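Local coordinates for galactitol 1-phosphate 5-dehydrogenase (Escherichia coli, PDB 4UEJ), which oxidises galactitol 1-phosphate to D-tagatose 6-phosphate with NAD+ as a zinc-dependent dehydrogenase of the alcohol dehydrogenase family, at residues 73-78 with 128-133; 143-148 with 173-178; 180-185 with 303-308. One frame throughout, in Å; residues are numbered along the deposited sequence.

Contact 1: residues 73-78 with 128-133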
# COMPACT_ATOMS: atom_id res chain seq x y z
N ASP A 73 -26.04 -23.72 -23.53
CA ASP A 73 -26.02 -23.90 -24.98
C ASP A 73 -24.63 -23.77 -25.60
O ASP A 73 -24.45 -24.03 -26.79
CB ASP A 73 -26.99 -22.92 -25.65
CG ASP A 73 -26.62 -21.45 -25.43
OD1 ASP A 73 -25.53 -21.15 -24.89
OD2 ASP A 73 -27.43 -20.58 -25.82
N ASP A 74 -23.64 -23.38 -24.79
CA ASP A 74 -22.31 -23.13 -25.34
C ASP A 74 -21.26 -24.11 -24.81
O ASP A 74 -20.06 -23.91 -24.99
CB ASP A 74 -21.89 -21.68 -25.06
CG ASP A 74 -21.71 -21.38 -23.58
OD1 ASP A 74 -22.24 -22.12 -22.73
OD2 ASP A 74 -21.04 -20.37 -23.27
N LEU A 75 -21.72 -25.18 -24.18
CA LEU A 75 -20.84 -26.26 -23.75
C LEU A 75 -21.51 -27.60 -24.00
O LEU A 75 -22.73 -27.72 -23.97
CB LEU A 75 -20.47 -26.14 -22.28
CG LEU A 75 -19.41 -25.12 -21.89
CD1 LEU A 75 -19.14 -25.26 -20.41
CD2 LEU A 75 -18.13 -25.30 -22.70
N HIS A 76 -20.69 -28.62 -24.24
CA HIS A 76 -21.21 -29.93 -24.57
C HIS A 76 -20.38 -31.01 -23.89
O HIS A 76 -19.21 -30.77 -23.56
CB HIS A 76 -21.21 -30.11 -26.10
CG HIS A 76 -22.00 -29.06 -26.81
ND1 HIS A 76 -21.49 -27.82 -27.12
CD2 HIS A 76 -23.28 -29.05 -27.26
CE1 HIS A 76 -22.41 -27.10 -27.73
NE2 HIS A 76 -23.51 -27.82 -27.83
N PRO A 77 -20.98 -32.18 -23.64
CA PRO A 77 -20.24 -33.32 -23.09
C PRO A 77 -18.95 -33.59 -23.87
O PRO A 77 -18.97 -33.68 -25.10
CB PRO A 77 -21.22 -34.48 -23.24
CG PRO A 77 -22.56 -33.84 -23.18
CD PRO A 77 -22.41 -32.49 -23.84
N GLY A 78 -17.84 -33.70 -23.15
CA GLY A 78 -16.55 -33.93 -23.78
C GLY A 78 -15.69 -32.69 -23.86
O GLY A 78 -14.48 -32.79 -24.04
N VAL A 128 -17.03 -22.64 -14.96
CA VAL A 128 -16.07 -23.36 -15.80
C VAL A 128 -15.60 -22.47 -16.94
O VAL A 128 -16.31 -21.56 -17.38
CB VAL A 128 -16.65 -24.66 -16.40
CG1 VAL A 128 -16.96 -25.66 -15.29
CG2 VAL A 128 -17.89 -24.38 -17.21
N PHE A 129 -14.38 -22.75 -17.39
CA PHE A 129 -13.69 -21.95 -18.39
C PHE A 129 -13.15 -22.91 -19.43
O PHE A 129 -12.37 -23.79 -19.12
CB PHE A 129 -12.57 -21.14 -17.72
CG PHE A 129 -11.65 -20.44 -18.68
CD1 PHE A 129 -11.97 -19.19 -19.17
CD2 PHE A 129 -10.42 -21.00 -19.02
CE1 PHE A 129 -11.11 -18.52 -20.03
CE2 PHE A 129 -9.56 -20.34 -19.87
CZ PHE A 129 -9.91 -19.09 -20.38
N ALA A 130 -13.61 -22.75 -20.67
CA ALA A 130 -13.30 -23.70 -21.73
C ALA A 130 -11.83 -23.64 -22.11
O ALA A 130 -11.28 -22.56 -22.31
CB ALA A 130 -14.17 -23.44 -22.94
N LEU A 131 -11.21 -24.81 -22.23
CA LEU A 131 -9.81 -24.93 -22.63
C LEU A 131 -9.69 -25.13 -24.14
O LEU A 131 -10.60 -25.69 -24.76
CB LEU A 131 -9.14 -26.11 -21.91
CG LEU A 131 -9.35 -26.17 -20.40
CD1 LEU A 131 -8.68 -27.40 -19.79
CD2 LEU A 131 -8.81 -24.92 -19.79
N PRO A 132 -8.58 -24.70 -24.73
CA PRO A 132 -8.29 -25.08 -26.11
C PRO A 132 -8.27 -26.59 -26.24
O PRO A 132 -7.80 -27.27 -25.32
CB PRO A 132 -6.91 -24.47 -26.38
CG PRO A 132 -6.76 -23.39 -25.36
CD PRO A 132 -7.50 -23.88 -24.14
N THR A 133 -8.77 -27.11 -27.35
CA THR A 133 -8.91 -28.55 -27.51
C THR A 133 -7.57 -29.29 -27.54
O THR A 133 -7.51 -30.48 -27.24
CB THR A 133 -9.70 -28.89 -28.79
OG1 THR A 133 -9.08 -28.26 -29.92
CG2 THR A 133 -11.14 -28.42 -28.67
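Leu75 reaches out of the loop 73-78 and lays one methyl on each of two residues of the strand 128-130. Its CD1 meets Val128 CG2 at 3.5 Å, a close methyl-to-methyl touch in which the two side chains cross obliquely. Its other branch approaches the methyl of Ala130 more loosely, with Leu75 CD2 and Ala130 CB 4.4 Å apart. CG, anti to the carbonyl carbon (chi1 -77°), sets both methyls against the one face of the strand that carries Val128 and Ala130. Val128 answers with CG2, the methyl lodged between its own backbone N and carbonyl carbon, while Phe129, between the two contacted residues, points its side chain away. No hydrogen bond joins the segments; the contact is wholly apolar.

Further out, Leu75 also packs on Arg125, and that arginine forms a salt bridge through NH2 with OD2 of Asp74, so the residue just before the leucine is tied close to the start of the strand. Within the GroES-like domain, strand 128-130 pairs antiparallel with strand 80-83, Val128 resting on Val81; from the opposite face Phe129 reaches Ile143 of helix 143-155 and Ser303 of helix 297-307.

Contact 2: residues 143-148 with 173-178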
# COMPACT_ATOMS: atom_id res chain seq x y z
N ILE A 143 -4.38 -23.32 -14.52
CA ILE A 143 -4.86 -22.02 -14.97
C ILE A 143 -5.23 -21.11 -13.80
O ILE A 143 -4.84 -19.94 -13.78
CB ILE A 143 -6.06 -22.15 -15.90
CG1 ILE A 143 -5.61 -22.82 -17.19
CG2 ILE A 143 -6.68 -20.79 -16.20
CD1 ILE A 143 -6.64 -22.75 -18.27
N GLU A 144 -5.97 -21.64 -12.83
CA GLU A 144 -6.36 -20.86 -11.68
C GLU A 144 -5.13 -20.31 -10.91
O GLU A 144 -5.05 -19.10 -10.65
CB GLU A 144 -7.29 -21.69 -10.78
CG GLU A 144 -8.14 -20.88 -9.82
CD GLU A 144 -7.43 -20.57 -8.53
OE1 GLU A 144 -6.32 -21.10 -8.33
OE2 GLU A 144 -7.96 -19.77 -7.74
N PRO A 145 -4.14 -21.18 -10.58
CA PRO A 145 -2.99 -20.58 -9.89
C PRO A 145 -2.15 -19.61 -10.75
O PRO A 145 -1.58 -18.66 -10.18
CB PRO A 145 -2.16 -21.81 -9.45
CG PRO A 145 -2.69 -22.96 -10.23
CD PRO A 145 -4.14 -22.65 -10.47
N ILE A 146 -2.12 -19.79 -12.07
CA ILE A 146 -1.48 -18.81 -12.94
C ILE A 146 -2.16 -17.45 -12.79
O ILE A 146 -1.50 -16.42 -12.66
CB ILE A 146 -1.53 -19.23 -14.40
CG1 ILE A 146 -0.62 -20.43 -14.61
CG2 ILE A 146 -1.03 -18.10 -15.32
CD1 ILE A 146 -0.88 -21.11 -15.91
N THR A 147 -3.49 -17.46 -12.78
CA THR A 147 -4.20 -16.19 -12.75
C THR A 147 -4.00 -15.43 -11.45
O THR A 147 -4.24 -14.24 -11.43
CB THR A 147 -5.72 -16.34 -12.98
OG1 THR A 147 -6.31 -17.11 -11.92
CG2 THR A 147 -5.99 -16.99 -14.35
N VAL A 148 -3.59 -16.10 -10.38
CA VAL A 148 -3.30 -15.39 -9.13
C VAL A 148 -2.22 -14.33 -9.36
O VAL A 148 -2.40 -13.14 -9.04
CB VAL A 148 -2.86 -16.36 -8.03
CG1 VAL A 148 -2.43 -15.60 -6.80
CG2 VAL A 148 -4.00 -17.32 -7.69
N GLY A 173 4.36 -18.47 -6.79
CA GLY A 173 5.56 -17.69 -7.06
C GLY A 173 6.34 -18.12 -8.29
O GLY A 173 6.78 -17.29 -9.08
N LEU A 174 6.53 -19.43 -8.46
CA LEU A 174 7.25 -19.90 -9.62
C LEU A 174 6.49 -19.59 -10.90
O LEU A 174 7.09 -19.26 -11.91
CB LEU A 174 7.52 -21.40 -9.51
CG LEU A 174 8.51 -21.76 -8.41
CD1 LEU A 174 8.57 -23.28 -8.18
CD2 LEU A 174 9.89 -21.22 -8.77
N LEU A 175 5.16 -19.71 -10.86
CA LEU A 175 4.35 -19.36 -12.03
C LEU A 175 4.49 -17.87 -12.34
O LEU A 175 4.61 -17.47 -13.50
CB LEU A 175 2.88 -19.73 -11.83
CG LEU A 175 2.62 -21.25 -11.87
CD1 LEU A 175 1.22 -21.54 -11.29
CD2 LEU A 175 2.72 -21.78 -13.27
N ALA A 176 4.48 -17.06 -11.29
CA ALA A 176 4.62 -15.62 -11.44
C ALA A 176 5.95 -15.24 -12.11
O ALA A 176 6.01 -14.32 -12.91
CB ALA A 176 4.49 -14.93 -10.09
N ILE A 177 7.02 -15.95 -11.77
CA ILE A 177 8.29 -15.73 -12.45
C ILE A 177 8.16 -15.95 -13.94
O ILE A 177 8.58 -15.10 -14.73
CB ILE A 177 9.38 -16.65 -11.89
CG1 ILE A 177 9.68 -16.26 -10.44
CG2 ILE A 177 10.62 -16.59 -12.78
CD1 ILE A 177 10.56 -17.26 -9.72
N GLN A 178 7.58 -17.08 -14.31
CA GLN A 178 7.39 -17.43 -15.71
C GLN A 178 6.53 -16.40 -16.43
O GLN A 178 6.84 -16.02 -17.57
CB GLN A 178 6.77 -18.82 -15.83
CG GLN A 178 7.60 -19.92 -15.22
CD GLN A 178 6.98 -21.28 -15.43
OE1 GLN A 178 6.25 -21.48 -16.39
NE2 GLN A 178 7.25 -22.21 -14.53
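Leu175 and Ile146 meet because each holds its gamma carbon anti to the carbonyl carbon: CG of the leucine at chi1 -72°, CG1 of the isoleucine at chi1 -69°. The two side chains then cross at about a right angle. This is a helix-helix contact at the edge of the Rossmann-type coenzyme domain, since helix 171-182 follows the first strand of the parallel sheet and Gly173, in the first turn of that helix, is probably the last glycine of the GxGxxG motif. Both methyls of Leu175 are used. CD2 sits 3.8 Å from Ile146 CG1, and Leu175 CD1 is 3.9 Å from Pro145 CB and equally near the backbone N of Ile146. All three residues are buried, and the alpha carbons of Ile146 and Leu175 are only 5.9 Å apart, so the helices approach closely here.

Pro145 serves both sides: its side chain is also about 6 Å from the catalytic zinc, held by Cys38 and His59, and touches Glu60. Glu144 probably belongs to the same zinc site, as in relatives. Asn289 ND2 hydrogen-bonds to Thr147 OG1, whose hydroxyl in turn donates to Glu144 O at 2.7 Å, tilted 18° from the carbonyl plane.

Contact 3: residues 180-185 with 303-308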
# COMPACT_ATOMS: atom_id res chain seq x y z
N ALA A 180 6.03 -13.19 -15.55
CA ALA A 180 6.79 -11.93 -15.64
C ALA A 180 7.74 -11.93 -16.82
O ALA A 180 7.86 -10.94 -17.53
CB ALA A 180 7.55 -11.68 -14.34
N VAL A 181 8.44 -13.04 -17.03
CA VAL A 181 9.35 -13.14 -18.16
C VAL A 181 8.58 -13.04 -19.48
O VAL A 181 8.98 -12.32 -20.39
CB VAL A 181 10.15 -14.46 -18.11
CG1 VAL A 181 10.97 -14.62 -19.36
CG2 VAL A 181 11.03 -14.45 -16.87
N ALA A 182 7.46 -13.74 -19.56
CA ALA A 182 6.70 -13.81 -20.79
C ALA A 182 6.07 -12.47 -21.16
O ALA A 182 5.84 -12.16 -22.34
CB ALA A 182 5.62 -14.90 -20.67
N LEU A 183 5.79 -11.67 -20.14
CA LEU A 183 5.08 -10.41 -20.28
C LEU A 183 6.03 -9.22 -20.33
O LEU A 183 5.61 -8.07 -20.24
CB LEU A 183 4.10 -10.24 -19.12
CG LEU A 183 3.01 -11.32 -19.04
CD1 LEU A 183 2.31 -11.21 -17.72
CD2 LEU A 183 2.04 -11.19 -20.19
N GLY A 184 7.32 -9.52 -20.45
CA GLY A 184 8.30 -8.49 -20.77
C GLY A 184 8.92 -7.72 -19.63
O GLY A 184 9.39 -6.60 -19.83
N ALA A 185 8.95 -8.31 -18.44
CA ALA A 185 9.71 -7.72 -17.33
C ALA A 185 11.16 -7.45 -17.75
O ALA A 185 11.76 -8.24 -18.50
CB ALA A 185 9.68 -8.64 -16.12
N SER A 303 -4.43 -18.97 -20.38
CA SER A 303 -4.63 -19.96 -21.40
C SER A 303 -3.68 -19.71 -22.57
O SER A 303 -3.05 -20.63 -23.09
CB SER A 303 -6.08 -19.95 -21.88
OG SER A 303 -6.27 -20.99 -22.82
N ARG A 304 -3.57 -18.45 -22.98
CA ARG A 304 -2.74 -18.13 -24.14
C ARG A 304 -1.26 -18.38 -23.88
O ARG A 304 -0.58 -18.95 -24.73
CB ARG A 304 -2.97 -16.69 -24.56
CG ARG A 304 -4.36 -16.50 -25.11
CD ARG A 304 -4.70 -15.02 -25.27
NE ARG A 304 -6.01 -14.86 -25.88
CZ ARG A 304 -6.51 -13.69 -26.28
NH1 ARG A 304 -5.81 -12.58 -26.12
NH2 ARG A 304 -7.71 -13.65 -26.84
N LEU A 305 -0.77 -17.96 -22.72
CA LEU A 305 0.64 -18.17 -22.38
C LEU A 305 0.95 -19.67 -22.38
O LEU A 305 2.03 -20.08 -22.82
CB LEU A 305 0.96 -17.56 -21.02
CG LEU A 305 0.94 -16.03 -21.02
CD1 LEU A 305 1.16 -15.51 -19.61
CD2 LEU A 305 2.00 -15.47 -21.96
N LEU A 306 0.03 -20.47 -21.87
CA LEU A 306 0.21 -21.92 -21.88
C LEU A 306 0.27 -22.45 -23.31
O LEU A 306 1.15 -23.24 -23.66
CB LEU A 306 -0.93 -22.61 -21.11
CG LEU A 306 -0.81 -22.61 -19.59
CD1 LEU A 306 -2.14 -22.99 -18.92
CD2 LEU A 306 0.28 -23.56 -19.15
N THR A 307 -0.66 -22.01 -24.14
CA THR A 307 -0.70 -22.55 -25.49
C THR A 307 0.52 -22.12 -26.28
O THR A 307 0.98 -22.84 -27.15
CB THR A 307 -1.97 -22.11 -26.23
OG1 THR A 307 -1.98 -20.69 -26.39
CG2 THR A 307 -3.17 -22.52 -25.44
N GLU A 308 1.06 -20.95 -25.94
CA GLU A 308 2.23 -20.43 -26.64
C GLU A 308 3.53 -21.01 -26.11
O GLU A 308 4.60 -20.60 -26.54
CB GLU A 308 2.28 -18.90 -26.52
CG GLU A 308 1.15 -18.26 -27.28
CD GLU A 308 1.02 -16.79 -27.00
OE1 GLU A 308 1.92 -16.18 -26.38
OE2 GLU A 308 -0.02 -16.25 -27.40
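Leu305 bridges from helix 297-307 to the end of helix 171-182, and its path can be followed atom by atom. CB leaves the backbone pointing toward the other segment. CG continues outward, anti to the carbonyl carbon at chi1 -69°, and there the chain forks. One prong, CD2, comes to the methyl of Ala182, with Leu305 CD2 and Ala182 CB 3.9 Å apart. The other, CD1, reaches Leu183 CD2 at a looser 4.4 Å. Each prong thus takes one of two consecutive residues, and the contact is apolar throughout.

Those two residues sit where the helix stops. Ala182 is in its last turn, and Leu183 is the first residue to leave helical geometry; the chain closes in a Schellman motif, with Ala185 N bonded to Ala180 O at 3.0 Å, Gly184 N bonded to Val181 O, and Gly184 taking the positive phi of 88° that the turn needs. Leu183 does not start out aimed at helix 297-307, yet its tip comes nearer, and it also packs on Leu150 of helix 143-155. Leu305's own helix is ending too: Arg304 O accepts from Glu308 N at 2.9 Å. The same Arg304 O takes the hydroxyl Thr307 OG1 at 2.8 Å. That donor is tilted 25° from the carbonyl plane. Beyond it, Glu308 OE1 forms a salt bridge with Lys310 NZ.

Along the chain the three contacts come in series, 1 then 2 then 3. Contact 1 belongs to the GroES-like domain, contact 3 to the coenzyme-binding one, and contact 2 joins helix 143-155 to helix 171-182 of the coenzyme domain, beside the catalytic zinc. The centres of contacts 2 and 3 are about 10 Å apart and both use helix 171-182, while contact 1 is about 23 Å from each. Their segments nevertheless touch, mostly through other residues: Leu131 CD2 meets Ile143 CD1 at 3.4 Å, Pro132 CG meets Thr307 CG2 at 3.7 Å, and Ile146 CD1 meets Leu306 CD1 at 3.8 Å. Helices 143-155 and 297-307 thus pack against residues 129-132 and each other, tying the two domains together.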